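Local coordinates for protein putative polysaccharide binding proteins (DUF1812) (Bacteroides thetaiotaomicron VPI-5482, PDB 3GF8) that probably serves as an outer-membrane lipoprotein component of fimbriae, taking part in fimbrial assembly or anchoring, and may bind polysaccharide, at residues K150-G155 with Y172-S177; N185-D190 with T214-E219; Y244-N249 with L255-Y260; I269-S274 with V280-N285. All coordinates share one frame; numbering follows the deposited sequence. Where two conformers were deposited one is given.

How the contacts relate
Contacts 1 and 4 are joined directly by neighbouring parallel strands: Gly155 O and Phe271 N lie 2.8 Å apart, a probable hydrogen bond, and Phe154 CD1 approaches Phe271 CE1 at 3.5 Å. Contact 2 is reached from contact 1 through the probable bond of Lys150 O to Thr214 N, 2.9 Å. The loop 214-219 in turn meets contact 3, where Glu219 N lies 2.9 Å from Gln258 OE1. Contact 3 lays its first helix on the hairpin of contact 4, Leu245 CD2 being 4.0 Å from Ile269 CD1. Contacts 2 and 4, with centres about 25 Å apart, do not touch. No ligand site is identified, so the relation is one of shared fold.

Contact 1 of 4, residues K150-G155 with Y172-S177; sequences KIVRFG and YEIIES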
loop_
_atom_site.group_PDB
_atom_site.type_symbol
_atom_site.label_atom_id
_atom_site.label_comp_id
_atom_site.label_asym_id
_atom_site.label_seq_id
_atom_site.Cartn_x
_atom_site.Cartn_y
_atom_site.Cartn_z
ATOM N N LYS A 150 3.004 0.777 -0.737
ATOM C CA LYS A 150 4.082 0.813 0.235
ATOM C C LYS A 150 5.412 1.171 -0.468
ATOM O O LYS A 150 5.821 0.542 -1.456
ATOM C CB LYS A 150 4.157 -0.544 0.941
ATOM C CG LYS A 150 2.853 -0.973 1.570
ATOM C CD LYS A 150 2.457 -0.080 2.789
ATOM C CE LYS A 150 0.958 -0.098 3.054
ATOM N NZ LYS A 150 0.580 0.580 4.357
ATOM N N ILE A 151 6.077 2.187 0.044
ATOM C CA ILE A 151 7.303 2.660 -0.537
ATOM C C ILE A 151 8.423 2.171 0.369
ATOM O O ILE A 151 8.307 2.215 1.601
ATOM C CB ILE A 151 7.259 4.175 -0.692
ATOM C CG1 ILE A 151 6.166 4.527 -1.729
ATOM C CG2 ILE A 151 8.629 4.694 -1.119
ATOM C CD1 ILE A 151 5.999 5.957 -2.005
ATOM N N VAL A 152 9.481 1.647 -0.230
ATOM C CA VAL A 152 10.609 1.129 0.556
ATOM C C VAL A 152 11.910 1.616 -0.060
ATOM O O VAL A 152 12.088 1.536 -1.275
ATOM C CB VAL A 152 10.633 -0.405 0.668
ATOM C CG1 VAL A 152 9.261 -0.962 0.882
ATOM C CG2 VAL A 152 11.221 -1.000 -0.542
ATOM N N ARG A 153 12.789 2.166 0.777
ATOM C CA ARG A 153 14.127 2.535 0.364
ATOM C C ARG A 153 15.090 1.525 0.956
ATOM O O ARG A 153 15.197 1.412 2.185
ATOM C CB ARG A 153 14.472 3.916 0.859
ATOM C CG ARG A 153 15.948 4.262 0.613
ATOM C CD ARG A 153 16.208 5.750 0.776
ATOM N NE ARG A 153 15.304 6.503 -0.072
ATOM C CZ ARG A 153 15.368 7.807 -0.262
ATOM N NH1 ARG A 153 16.324 8.529 0.313
ATOM N NH2 ARG A 153 14.480 8.384 -1.056
ATOM N N PHE A 154 15.766 0.765 0.097
ATOM C CA PHE A 154 16.716 -0.228 0.557
ATOM C C PHE A 154 18.154 0.227 0.353
ATOM O O PHE A 154 18.508 0.725 -0.699
ATOM C CB PHE A 154 16.532 -1.551 -0.146
ATOM C CG PHE A 154 15.256 -2.264 0.181
ATOM C CD1 PHE A 154 14.934 -2.582 1.476
ATOM C CD2 PHE A 154 14.409 -2.690 -0.816
ATOM C CE1 PHE A 154 13.784 -3.289 1.767
ATOM C CE2 PHE A 154 13.250 -3.408 -0.521
ATOM C CZ PHE A 154 12.949 -3.702 0.763
ATOM N N GLY A 155 18.964 0.047 1.397
ATOM C CA GLY A 155 20.406 0.192 1.337
ATOM C C GLY A 155 21.073 -1.128 1.691
ATOM O O GLY A 155 20.572 -1.914 2.506
ATOM N N TYR A 172 17.272 -5.938 -8.323
ATOM C CA TYR A 172 16.487 -5.893 -7.098
ATOM C C TYR A 172 15.043 -6.098 -7.424
ATOM O O TYR A 172 14.504 -5.406 -8.307
ATOM C CB TYR A 172 16.620 -4.534 -6.458
ATOM C CG TYR A 172 18.036 -4.116 -6.262
ATOM C CD1 TYR A 172 18.766 -3.544 -7.309
ATOM C CD2 TYR A 172 18.673 -4.335 -5.048
ATOM C CE1 TYR A 172 20.103 -3.176 -7.129
ATOM C CE2 TYR A 172 19.952 -3.933 -4.845
ATOM C CZ TYR A 172 20.683 -3.383 -5.912
ATOM O OH TYR A 172 21.991 -3.015 -5.707
ATOM N N GLU A 173 14.424 -7.027 -6.691
ATOM C CA GLU A 173 13.027 -7.323 -6.823
ATOM C C GLU A 173 12.315 -7.524 -5.484
ATOM O O GLU A 173 12.864 -8.123 -4.552
ATOM C CB GLU A 173 12.838 -8.644 -7.585
ATOM C CG GLU A 173 13.536 -8.778 -8.908
ATOM C CD GLU A 173 13.365 -10.194 -9.429
ATOM O OE1 GLU A 173 12.287 -10.510 -10.000
ATOM O OE2 GLU A 173 14.297 -10.998 -9.219
ATOM N N ILE A 174 11.075 -7.053 -5.433
ATOM C CA ILE A 174 10.111 -7.444 -4.423
ATOM C C ILE A 174 9.115 -8.298 -5.222
ATOM O O ILE A 174 8.639 -7.850 -6.275
ATOM C CB ILE A 174 9.442 -6.212 -3.769
ATOM C CG1 ILE A 174 10.494 -5.437 -2.939
ATOM C CG2 ILE A 174 8.262 -6.634 -2.913
ATOM C CD1 ILE A 174 9.986 -4.227 -2.177
ATOM N N ILE A 175 8.855 -9.524 -4.758
ATOM C CA ILE A 175 8.051 -10.509 -5.499
ATOM C C ILE A 175 6.804 -10.864 -4.701
ATOM O O ILE A 175 6.887 -11.294 -3.588
ATOM C CB ILE A 175 8.872 -11.782 -5.842
ATOM C CG1 ILE A 175 10.070 -11.384 -6.712
ATOM C CG2 ILE A 175 7.968 -12.857 -6.543
ATOM C CD1 ILE A 175 11.198 -12.423 -6.848
ATOM N N GLU A 176 5.643 -10.606 -5.264
ATOM C CA GLU A 176 4.397 -10.914 -4.604
ATOM C C GLU A 176 3.270 -10.842 -5.624
ATOM O O GLU A 176 3.390 -10.161 -6.638
ATOM C CB GLU A 176 4.153 -9.931 -3.470
ATOM C CG GLU A 176 3.013 -10.319 -2.547
ATOM C CD GLU A 176 3.141 -11.735 -2.043
ATOM O OE1 GLU A 176 3.945 -11.978 -1.126
ATOM O OE2 GLU A 176 2.443 -12.602 -2.601
ATOM N N SER A 177 2.187 -11.561 -5.349
ATOM C CA SER A 177 0.993 -11.546 -6.177
ATOM C C SER A 177 -0.101 -10.747 -5.450
ATOM O O SER A 177 -1.218 -11.213 -5.215
ATOM C CB SER A 177 0.556 -12.982 -6.472
ATOM O OG SER A 177 0.275 -13.650 -5.271
#
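Val152 and Phe154, two residues apart on strand 139-158, meet the same atom of Ile174 on strand 170-176. Val152 comes first: its CG1 stands beside the backbone N (chi1 -41°), which leaves CG2 between that N and the carbonyl carbon, 3.8 Å from Ile174 CD1. The intervening Arg153 belongs to the other side of the strand, where it forms a salt bridge with Asp211. Phe154 then brings its ring to the end of Ile174, with CE2 3.8 Å from CD1 and 4.2 Å from CG1 of that isoleucine. The methyl CD1 arrives at the ring edge, close to the ring plane, while a face of the same ring receives Val152 CB about 4.0 Å above the plane and toward the rim. Ile174 can reach both partners because its CG1 branch turns anti to the carbonyl carbon (chi1 -68°) and then runs straight out to CD1. The backbones stay well apart: Val152 CA and Ile174 CA are 9.9 Å from each other, and no hydrogen bond crosses. That spacing is consistent with side chains meeting between two facing sheets, as in a beta-sandwich of the transthyretin clan. All three touching residues are buried. Met212 of strand 209-214 packs on each of them, Leu225 of strand 224-229 touches Phe154, and Ile269 of strand 266-273 adds a further neighbour to that ring.

Contact 2 of 4, residues N185-D190 with T214-E219; sequences NSLLDD and TMRLME
Arg216 NH1 reaches the backbone O of Asn185 at 2.8 Å, although an N-H...O angle of 130° makes this hydrogen bond weak. It ties together two irregular connections of a mainly beta fold: loop segment 185-190 lies between strands 180-182 and 193-195, and loop segment 214-219 lies between strands 209-214 and 224-229. The flat groups add a second level of contact. The Asn185 amide lies nearly parallel to the guanidinium, their planes 18° apart, and its ND2 sits 3.2 Å above the centre of the guanidinium of Arg216. ND2 and NE are both donors and are not bonded to each other; the amide simply lies over the guanidinium face. ND2 instead donates to Asp148 OD1, which also forms a long, weak ion pair with Arg216 NE. The firmer partner of Arg216 is Asp262, in a salt bridge with NH2. These carboxylates would be expected to offset the arginine charge in its buried setting. Over the opposite face of the guanidinium rests SE of selenomethionine Met218, 3.3 Å above its centre, where the bent Met218 chain places it (chi2 -53°). The cationic plane is thus sandwiched between an amide nitrogen and a selenium. Leu187 supplies the apolar part of the contact, running past Met218 in the opposite direction. Both its methyls, CD1 and CD2, touch Met218 CG at 3.8 Å, and CD1 also lies 4.0 Å from SE.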
loop_
_atom_site.group_PDB
_atom_site.type_symbol
_atom_site.label_atom_id
_atom_site.label_comp_id
_atom_site.label_asym_id
_atom_site.label_seq_id
_atom_site.Cartn_x
_atom_site.Cartn_y
_atom_site.Cartn_z
ATOM N N ASN A 185 -10.742 -5.166 0.273
ATOM C CA ASN A 185 -9.291 -4.897 0.347
ATOM C C ASN A 185 -8.443 -6.183 0.431
ATOM O O ASN A 185 -7.253 -6.117 0.688
ATOM C CB ASN A 185 -8.946 -3.919 1.498
ATOM C CG ASN A 185 -7.693 -3.062 1.215
ATOM O OD1 ASN A 185 -7.389 -2.731 0.068
ATOM N ND2 ASN A 185 -6.974 -2.706 2.264
ATOM N N SER A 186 -9.038 -7.350 0.197
ATOM C CA SER A 186 -8.263 -8.579 0.275
ATOM C C SER A 186 -7.584 -8.879 -1.048
ATOM O O SER A 186 -8.033 -8.469 -2.129
ATOM C CB SER A 186 -9.145 -9.760 0.700
ATOM O OG SER A 186 -10.115 -10.061 -0.307
ATOM N N LEU A 187 -6.484 -9.602 -0.957
ATOM C CA LEU A 187 -5.738 -9.992 -2.144
ATOM C C LEU A 187 -6.475 -11.111 -2.880
ATOM O O LEU A 187 -6.658 -12.201 -2.361
ATOM C CB LEU A 187 -4.323 -10.419 -1.790
ATOM C CG LEU A 187 -3.255 -9.339 -1.531
ATOM C CD1 LEU A 187 -3.690 -8.389 -0.500
ATOM C CD2 LEU A 187 -1.983 -10.051 -1.087
ATOM N N LEU A 188 -6.923 -10.811 -4.090
ATOM C CA LEU A 188 -7.498 -11.801 -4.994
ATOM C C LEU A 188 -6.379 -12.599 -5.648
ATOM O O LEU A 188 -5.210 -12.206 -5.610
ATOM C CB LEU A 188 -8.344 -11.095 -6.070
ATOM C CG LEU A 188 -9.439 -10.177 -5.526
ATOM C CD1 LEU A 188 -10.295 -9.527 -6.643
ATOM C CD2 LEU A 188 -10.341 -10.948 -4.539
ATOM N N ASP A 189 -6.745 -13.718 -6.260
ATOM C CA ASP A 189 -5.788 -14.522 -6.994
ATOM C C ASP A 189 -5.296 -13.685 -8.166
ATOM O O ASP A 189 -6.063 -12.930 -8.770
ATOM C CB ASP A 189 -6.418 -15.832 -7.479
ATOM C CG ASP A 189 -6.615 -16.849 -6.334
ATOM O OD1 ASP A 189 -6.296 -16.523 -5.170
ATOM O OD2 ASP A 189 -7.082 -17.975 -6.584
ATOM N N ASP A 190 -4.012 -13.791 -8.454
ATOM C CA ASP A 190 -3.376 -12.963 -9.484
ATOM C C ASP A 190 -2.044 -13.595 -9.808
ATOM O O ASP A 190 -1.613 -14.513 -9.114
ATOM C CB ASP A 190 -3.222 -11.510 -8.998
ATOM C CG ASP A 190 -2.912 -10.512 -10.144
ATOM O OD1 ASP A 190 -2.928 -10.897 -11.331
ATOM O OD2 ASP A 190 -2.622 -9.330 -9.854
ATOM N N THR A 214 5.513 -1.333 -3.617
ATOM C CA THR A 214 4.686 -2.485 -3.898
ATOM C C THR A 214 3.272 -2.225 -3.419
ATOM O O THR A 214 2.975 -1.172 -2.866
ATOM C CB THR A 214 5.264 -3.779 -3.251
ATOM O OG1 THR A 214 4.532 -4.910 -3.731
ATOM C CG2 THR A 214 5.210 -3.697 -1.700
HETATM N N MSE A 215 2.399 -3.200 -3.634
HETATM C CA MSE A 215 1.025 -3.116 -3.146
HETATM C C MSE A 215 1.058 -3.625 -1.675
HETATM O O MSE A 215 2.094 -3.521 -1.040
HETATM C CB MSE A 215 0.127 -3.900 -4.104
HETATM C CG MSE A 215 0.107 -3.259 -5.507
HETATM SE SE MSE A 215 -1.162 -1.827 -5.580
HETATM C CE MSE A 215 -2.710 -3.014 -5.572
ATOM N N ARG A 216 -0.039 -4.168 -1.146
ATOM C CA ARG A 216 -0.197 -4.379 0.288
ATOM C C ARG A 216 0.813 -5.342 0.826
ATOM O O ARG A 216 1.104 -6.373 0.171
ATOM C CB ARG A 216 -1.580 -4.927 0.607
ATOM C CG ARG A 216 -2.716 -3.954 0.250
ATOM C CD ARG A 216 -4.011 -4.388 0.883
ATOM N NE ARG A 216 -3.960 -4.180 2.322
ATOM C CZ ARG A 216 -4.676 -4.853 3.223
ATOM N NH1 ARG A 216 -5.492 -5.831 2.866
ATOM N NH2 ARG A 216 -4.564 -4.561 4.498
ATOM N N LEU A 217 1.389 -4.984 1.983
ATOM C CA LEU A 217 2.202 -5.926 2.765
ATOM C C LEU A 217 1.293 -6.637 3.768
ATOM O O LEU A 217 0.688 -6.002 4.609
ATOM C CB LEU A 217 3.372 -5.212 3.460
ATOM C CG LEU A 217 4.360 -4.571 2.466
ATOM C CD1 LEU A 217 5.214 -3.504 3.125
ATOM C CD2 LEU A 217 5.219 -5.647 1.787
HETATM N N MSE A 218 1.187 -7.959 3.634
HETATM C CA MSE A 218 0.273 -8.797 4.422
HETATM C C MSE A 218 1.016 -9.716 5.396
HETATM O O MSE A 218 2.003 -10.402 5.042
HETATM C CB MSE A 218 -0.582 -9.672 3.481
HETATM C CG MSE A 218 -1.432 -8.856 2.474
HETATM SE SE MSE A 218 -2.542 -7.485 3.253
HETATM C CE MSE A 218 -3.765 -8.706 4.231
ATOM N N GLU A 219 0.526 -9.771 6.626
ATOM C CA GLU A 219 1.210 -10.563 7.633
ATOM C C GLU A 219 1.182 -12.037 7.313
ATOM O O GLU A 219 2.074 -12.758 7.713
ATOM C CB GLU A 219 0.679 -10.292 9.040
ATOM C CG GLU A 219 -0.618 -10.867 9.416
ATOM C CD GLU A 219 -0.690 -10.971 10.919
ATOM O OE1 GLU A 219 -0.019 -11.887 11.455
ATOM O OE2 GLU A 219 -1.361 -10.120 11.562
#

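Contact 3 of 4, residues Y244-N249 with L255-Y260; sequences YLAMTN and LSTQEY
Thr248 and the Tyr260 ring come together across the helix-loop-helix connection, their side chains crossing at about a right angle. Thr248 OG1 approaches Tyr260 CE2 at 4.1 Å, obliquely to the ring, so this is van der Waals packing. OG1 is placed between the backbone N and the carbonyl carbon (chi1 64°), which turns the hydroxyl back toward its own segment; its 2.5 Å approach to Leu245 O is too short to be other than doubtful as a bond. The same oxygen accepts soundly from Thr248 N at 3.0 Å. A methyl, Ala246 CB, meets the hydroxyl and the methyl of Thr257, lying 3.8 Å from OG1 and 4.0 Å from CG2. Water 1 completes this approach, giving a hydrogen bond to Ala246 O at 3.2 Å and sharing another with Thr257 OG1 at 2.8 Å. Ser256 is the N-cap of helix 257-263; its OG accepts from Glu259 N at 3.2 Å. Tyr260 OH has Glu251 as its polar partner, within the link between the segments. With no direct hydrogen bond across, the two segments are joined by light side-chain contact, and the polar link between them is indirect, carried by a water.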
loop_
_atom_site.group_PDB
_atom_site.type_symbol
_atom_site.label_atom_id
_atom_site.label_comp_id
_atom_site.label_asym_id
_atom_site.label_seq_id
_atom_site.Cartn_x
_atom_site.Cartn_y
_atom_site.Cartn_z
ATOM N N TYR A 244 10.979 -10.390 8.109
ATOM C CA TYR A 244 11.932 -9.417 8.637
ATOM C C TYR A 244 11.209 -8.249 9.290
ATOM O O TYR A 244 11.650 -7.753 10.314
ATOM C CB TYR A 244 12.887 -8.941 7.535
ATOM C CG TYR A 244 14.083 -9.867 7.312
ATOM C CD1 TYR A 244 13.920 -11.237 7.216
ATOM C CD2 TYR A 244 15.361 -9.357 7.197
ATOM C CE1 TYR A 244 14.971 -12.048 7.006
ATOM C CE2 TYR A 244 16.442 -10.181 7.004
ATOM C CZ TYR A 244 16.244 -11.510 6.912
ATOM O OH TYR A 244 17.311 -12.325 6.707
ATOM N N LEU A 245 10.093 -7.807 8.707
ATOM C CA LEU A 245 9.347 -6.716 9.320
ATOM C C LEU A 245 8.593 -7.212 10.564
ATOM O O LEU A 245 8.499 -6.489 11.544
ATOM C CB LEU A 245 8.404 -6.047 8.309
ATOM C CG LEU A 245 9.114 -5.223 7.221
ATOM C CD1 LEU A 245 8.141 -4.836 6.174
ATOM C CD2 LEU A 245 9.777 -4.006 7.776
ATOM N N ALA A 246 8.085 -8.448 10.531
ATOM C CA ALA A 246 7.373 -9.006 11.687
ATOM C C ALA A 246 8.301 -9.143 12.896
ATOM O O ALA A 246 7.866 -8.880 14.002
ATOM C CB ALA A 246 6.676 -10.381 11.338
HETATM N N MSE A 247 9.566 -9.528 12.691
HETATM C CA MSE A 247 10.585 -9.660 13.745
HETATM C C MSE A 247 10.810 -8.291 14.434
HETATM O O MSE A 247 11.385 -8.214 15.493
HETATM C CB MSE A 247 11.960 -10.171 13.172
HETATM C CG MSE A 247 12.077 -11.668 12.574
HETATM SE SE MSE A 247 13.788 -12.105 11.503
HETATM C CE MSE A 247 13.077 -13.171 10.030
ATOM N N THR A 248 10.414 -7.189 13.803
ATOM C CA THR A 248 10.773 -5.904 14.377
ATOM C C THR A 248 9.765 -5.560 15.439
ATOM O O THR A 248 8.851 -6.350 15.732
ATOM C CB THR A 248 10.878 -4.795 13.331
ATOM O OG1 THR A 248 9.602 -4.573 12.731
ATOM C CG2 THR A 248 11.915 -5.164 12.260
ATOM N N ASN A 249 9.909 -4.377 16.013
ATOM C CA ASN A 249 9.026 -3.939 17.108
ATOM C C ASN A 249 7.923 -2.965 16.702
ATOM O O ASN A 249 7.408 -2.216 17.543
ATOM C CB ASN A 249 9.900 -3.283 18.200
ATOM C CG ASN A 249 10.764 -2.080 17.661
ATOM O OD1 ASN A 249 10.998 -1.910 16.435
ATOM N ND2 ASN A 249 11.236 -1.256 18.597
ATOM N N LEU A 255 1.844 -2.827 18.251
ATOM C CA LEU A 255 1.068 -3.146 17.089
ATOM C C LEU A 255 1.263 -4.602 16.716
ATOM O O LEU A 255 2.371 -5.141 16.749
ATOM C CB LEU A 255 1.479 -2.244 15.920
ATOM C CG LEU A 255 1.445 -0.733 16.187
ATOM C CD1 LEU A 255 1.900 0.014 14.937
ATOM C CD2 LEU A 255 0.064 -0.274 16.634
ATOM N N SER A 256 0.161 -5.226 16.335
ATOM C CA SER A 256 0.207 -6.457 15.581
ATOM C C SER A 256 0.911 -6.210 14.240
ATOM O O SER A 256 0.939 -5.078 13.725
ATOM C CB SER A 256 -1.211 -6.944 15.312
ATOM O OG SER A 256 -1.844 -6.134 14.309
ATOM N N THR A 257 1.463 -7.283 13.678
ATOM C CA THR A 257 2.120 -7.213 12.392
ATOM C C THR A 257 1.257 -6.530 11.335
ATOM O O THR A 257 1.730 -5.620 10.659
ATOM C CB THR A 257 2.525 -8.599 11.920
ATOM O OG1 THR A 257 3.381 -9.160 12.909
ATOM C CG2 THR A 257 3.257 -8.557 10.552
ATOM N N GLN A 258 -0.006 -6.925 11.196
ATOM C CA GLN A 258 -0.833 -6.365 10.112
ATOM C C GLN A 258 -1.105 -4.891 10.318
ATOM O O GLN A 258 -1.172 -4.119 9.372
ATOM C CB GLN A 258 -2.163 -7.086 9.951
ATOM C CG GLN A 258 -2.930 -6.621 8.666
ATOM C CD GLN A 258 -2.124 -6.868 7.394
ATOM O OE1 GLN A 258 -1.757 -7.995 7.120
ATOM N NE2 GLN A 258 -1.802 -5.797 6.649
ATOM N N GLU A 259 -1.270 -4.505 11.575
ATOM C CA GLU A 259 -1.533 -3.137 11.893
ATOM C C GLU A 259 -0.344 -2.264 11.605
ATOM O O GLU A 259 -0.518 -1.161 11.088
ATOM C CB GLU A 259 -1.959 -2.980 13.339
ATOM C CG GLU A 259 -2.312 -1.532 13.654
ATOM C CD GLU A 259 -3.053 -1.363 14.972
ATOM O OE1 GLU A 259 -3.240 -2.380 15.712
ATOM O OE2 GLU A 259 -3.446 -0.201 15.249
ATOM N N TYR A 260 0.861 -2.755 11.917
ATOM C CA TYR A 260 2.075 -2.032 11.562
ATOM C C TYR A 260 2.220 -1.936 10.038
ATOM O O TYR A 260 2.477 -0.866 9.481
ATOM C CB TYR A 260 3.293 -2.712 12.138
ATOM C CG TYR A 260 4.590 -2.078 11.718
ATOM C CD1 TYR A 260 4.832 -0.734 11.942
ATOM C CD2 TYR A 260 5.595 -2.834 11.111
ATOM C CE1 TYR A 260 6.037 -0.161 11.562
ATOM C CE2 TYR A 260 6.806 -2.278 10.764
ATOM C CZ TYR A 260 7.015 -0.937 10.980
ATOM O OH TYR A 260 8.198 -0.382 10.612
HETATM O O HOH W 1 4.973 -7.500 14.485
#

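Contact 4 of 4, residues I269-S274 with V280-N285; sequences IIFFLS and VQIVVN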
loop_
_atom_site.group_PDB
_atom_site.type_symbol
_atom_site.label_atom_id
_atom_site.label_comp_id
_atom_site.label_asym_id
_atom_site.label_seq_id
_atom_site.Cartn_x
_atom_site.Cartn_y
_atom_site.Cartn_z
ATOM N N ILE A 269 15.072 0.754 4.994
ATOM C CA ILE A 269 15.771 -0.382 5.544
ATOM C C ILE A 269 17.180 -0.438 5.007
ATOM O O ILE A 269 17.387 -0.517 3.781
ATOM C CB ILE A 269 15.043 -1.686 5.186
ATOM C CG1 ILE A 269 13.535 -1.553 5.506
ATOM C CG2 ILE A 269 15.737 -2.882 5.873
ATOM C CD1 ILE A 269 12.766 -2.853 5.392
ATOM N N ILE A 270 18.155 -0.361 5.910
ATOM C CA ILE A 270 19.522 -0.735 5.595
ATOM C C ILE A 270 19.791 -2.192 6.016
ATOM O O ILE A 270 19.576 -2.554 7.171
ATOM C CB ILE A 270 20.565 0.124 6.305
ATOM C CG1 ILE A 270 20.236 1.617 6.222
ATOM C CG2 ILE A 270 21.893 -0.084 5.641
ATOM C CD1 ILE A 270 20.098 2.118 4.829
ATOM N N PHE A 271 20.279 -3.008 5.080
ATOM C CA PHE A 271 20.897 -4.287 5.391
ATOM C C PHE A 271 22.411 -4.172 5.542
ATOM O O PHE A 271 23.121 -3.626 4.660
ATOM C CB PHE A 271 20.588 -5.304 4.297
ATOM C CG PHE A 271 19.125 -5.536 4.108
ATOM C CD1 PHE A 271 18.378 -4.664 3.355
ATOM C CD2 PHE A 271 18.505 -6.618 4.687
ATOM C CE1 PHE A 271 17.045 -4.857 3.185
ATOM C CE2 PHE A 271 17.165 -6.819 4.514
ATOM C CZ PHE A 271 16.436 -5.936 3.767
ATOM N N PHE A 272 22.889 -4.695 6.670
ATOM C CA PHE A 272 24.300 -4.817 6.969
ATOM C C PHE A 272 24.669 -6.273 6.786
ATOM O O PHE A 272 24.241 -7.134 7.568
ATOM C CB PHE A 272 24.597 -4.349 8.390
ATOM C CG PHE A 272 24.348 -2.902 8.573
ATOM C CD1 PHE A 272 23.059 -2.435 8.760
ATOM C CD2 PHE A 272 25.381 -1.997 8.465
ATOM C CE1 PHE A 272 22.823 -1.083 8.882
ATOM C CE2 PHE A 272 25.150 -0.641 8.575
ATOM C CZ PHE A 272 23.880 -0.182 8.787
ATOM N N LEU A 273 25.433 -6.552 5.737
ATOM C CA LEU A 273 25.648 -7.932 5.299
ATOM C C LEU A 273 27.048 -8.426 5.578
ATOM O O LEU A 273 28.018 -7.649 5.642
ATOM C CB LEU A 273 25.415 -8.039 3.812
ATOM C CG LEU A 273 24.062 -7.541 3.363
ATOM C CD1 LEU A 273 24.150 -7.179 1.932
ATOM C CD2 LEU A 273 23.082 -8.662 3.601
ATOM N N SER A 274 27.133 -9.735 5.745
ATOM C CA SER A 274 28.403 -10.412 5.782
ATOM C C SER A 274 28.936 -10.497 4.344
ATOM O O SER A 274 28.208 -10.275 3.362
ATOM C CB SER A 274 28.249 -11.815 6.372
ATOM O OG SER A 274 27.629 -12.713 5.462
ATOM N N VAL A 280 23.413 -9.465 8.922
ATOM C CA VAL A 280 23.817 -9.495 10.308
ATOM C C VAL A 280 22.832 -8.686 11.131
ATOM O O VAL A 280 22.358 -9.129 12.205
ATOM C CB VAL A 280 25.237 -9.008 10.491
ATOM C CG1 VAL A 280 25.588 -9.002 11.979
ATOM C CG2 VAL A 280 26.168 -9.915 9.683
ATOM N N GLN A 281 22.494 -7.516 10.611
ATOM C CA GLN A 281 21.496 -6.681 11.232
ATOM C C GLN A 281 20.861 -5.804 10.192
ATOM O O GLN A 281 21.460 -5.572 9.142
ATOM C CB GLN A 281 22.127 -5.817 12.328
ATOM C CG GLN A 281 23.308 -5.001 11.863
ATOM C CD GLN A 281 23.625 -3.825 12.788
ATOM O OE1 GLN A 281 23.773 -3.986 14.009
ATOM N NE2 GLN A 281 23.757 -2.632 12.192
ATOM N N ILE A 282 19.646 -5.353 10.491
ATOM C CA ILE A 282 18.963 -4.367 9.690
ATOM C C ILE A 282 18.619 -3.128 10.512
ATOM O O ILE A 282 18.513 -3.162 11.740
ATOM C CB ILE A 282 17.673 -4.945 9.027
ATOM C CG1 ILE A 282 16.584 -5.206 10.069
ATOM C CG2 ILE A 282 18.024 -6.205 8.281
ATOM C CD1 ILE A 282 15.449 -6.045 9.571
ATOM N N VAL A 283 18.407 -2.022 9.823
ATOM C CA VAL A 283 17.919 -0.850 10.468
ATOM C C VAL A 283 16.682 -0.492 9.694
ATOM O O VAL A 283 16.749 -0.288 8.477
ATOM C CB VAL A 283 18.938 0.237 10.451
ATOM C CG1 VAL A 283 18.366 1.581 11.099
ATOM C CG2 VAL A 283 20.131 -0.217 11.194
ATOM N N VAL A 284 15.548 -0.481 10.391
ATOM C CA VAL A 284 14.261 -0.113 9.798
ATOM C C VAL A 284 13.835 1.195 10.408
ATOM O O VAL A 284 13.590 1.276 11.599
ATOM C CB VAL A 284 13.203 -1.178 10.045
ATOM C CG1 VAL A 284 11.855 -0.807 9.344
ATOM C CG2 VAL A 284 13.733 -2.531 9.593
ATOM N N ASN A 285 13.782 2.229 9.588
ATOM C CA ASN A 285 13.423 3.572 10.055
ATOM C C ASN A 285 14.121 3.916 11.387
ATOM O O ASN A 285 13.496 4.353 12.344
ATOM C CB ASN A 285 11.896 3.691 10.161
ATOM C CG ASN A 285 11.189 3.566 8.808
ATOM O OD1 ASN A 285 11.801 3.810 7.779
ATOM N ND2 ASN A 285 9.886 3.178 8.809
#
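Strands 269-273 and 280-284 run antiparallel, their axes 4.6 Å apart at an angle of 167°. Ile270 and Val283 form a hydrogen-bonded pair with both N...O distances at 2.9 Å, and Phe272 N donates to Gln281 O at 3.0 Å. The return bond to Phe272 O comes from Val280 N, so Val280 and Gln281 together stand opposite Phe272, the signature of a classic beta bulge. Val280 bears the distortion, with its psi of -45°. From the second bulge residue, the Gln281 side chain, extended beyond CG, carries its amide over a face of the Phe272 ring. NE2 is 3.5 Å above the ring plane, offset toward the rim, and the ring and amide planes are almost perpendicular, at 89°. An amino-aromatic contact is consistent with this geometry. Val283 CG2 flanks the same ring at 3.7 Å from Phe272 CE1. The other face of the hairpin is buried. There Phe271 and Ile282 lie side by side, pointing the same way, with CD2 of the ring 3.6 Å from Ile282 CG2. Ile269 CG1 is 4.2 Å from Val284 CG2. Tyr244 and Leu245 of helix 241-246 rest on this buried face. Strand 139-158 pairs with 266-273, and 287-290 with 279-284, so the bulged hairpin is flanked by a strand at each side, consistent with a beta-sandwich of the transthyretin clan.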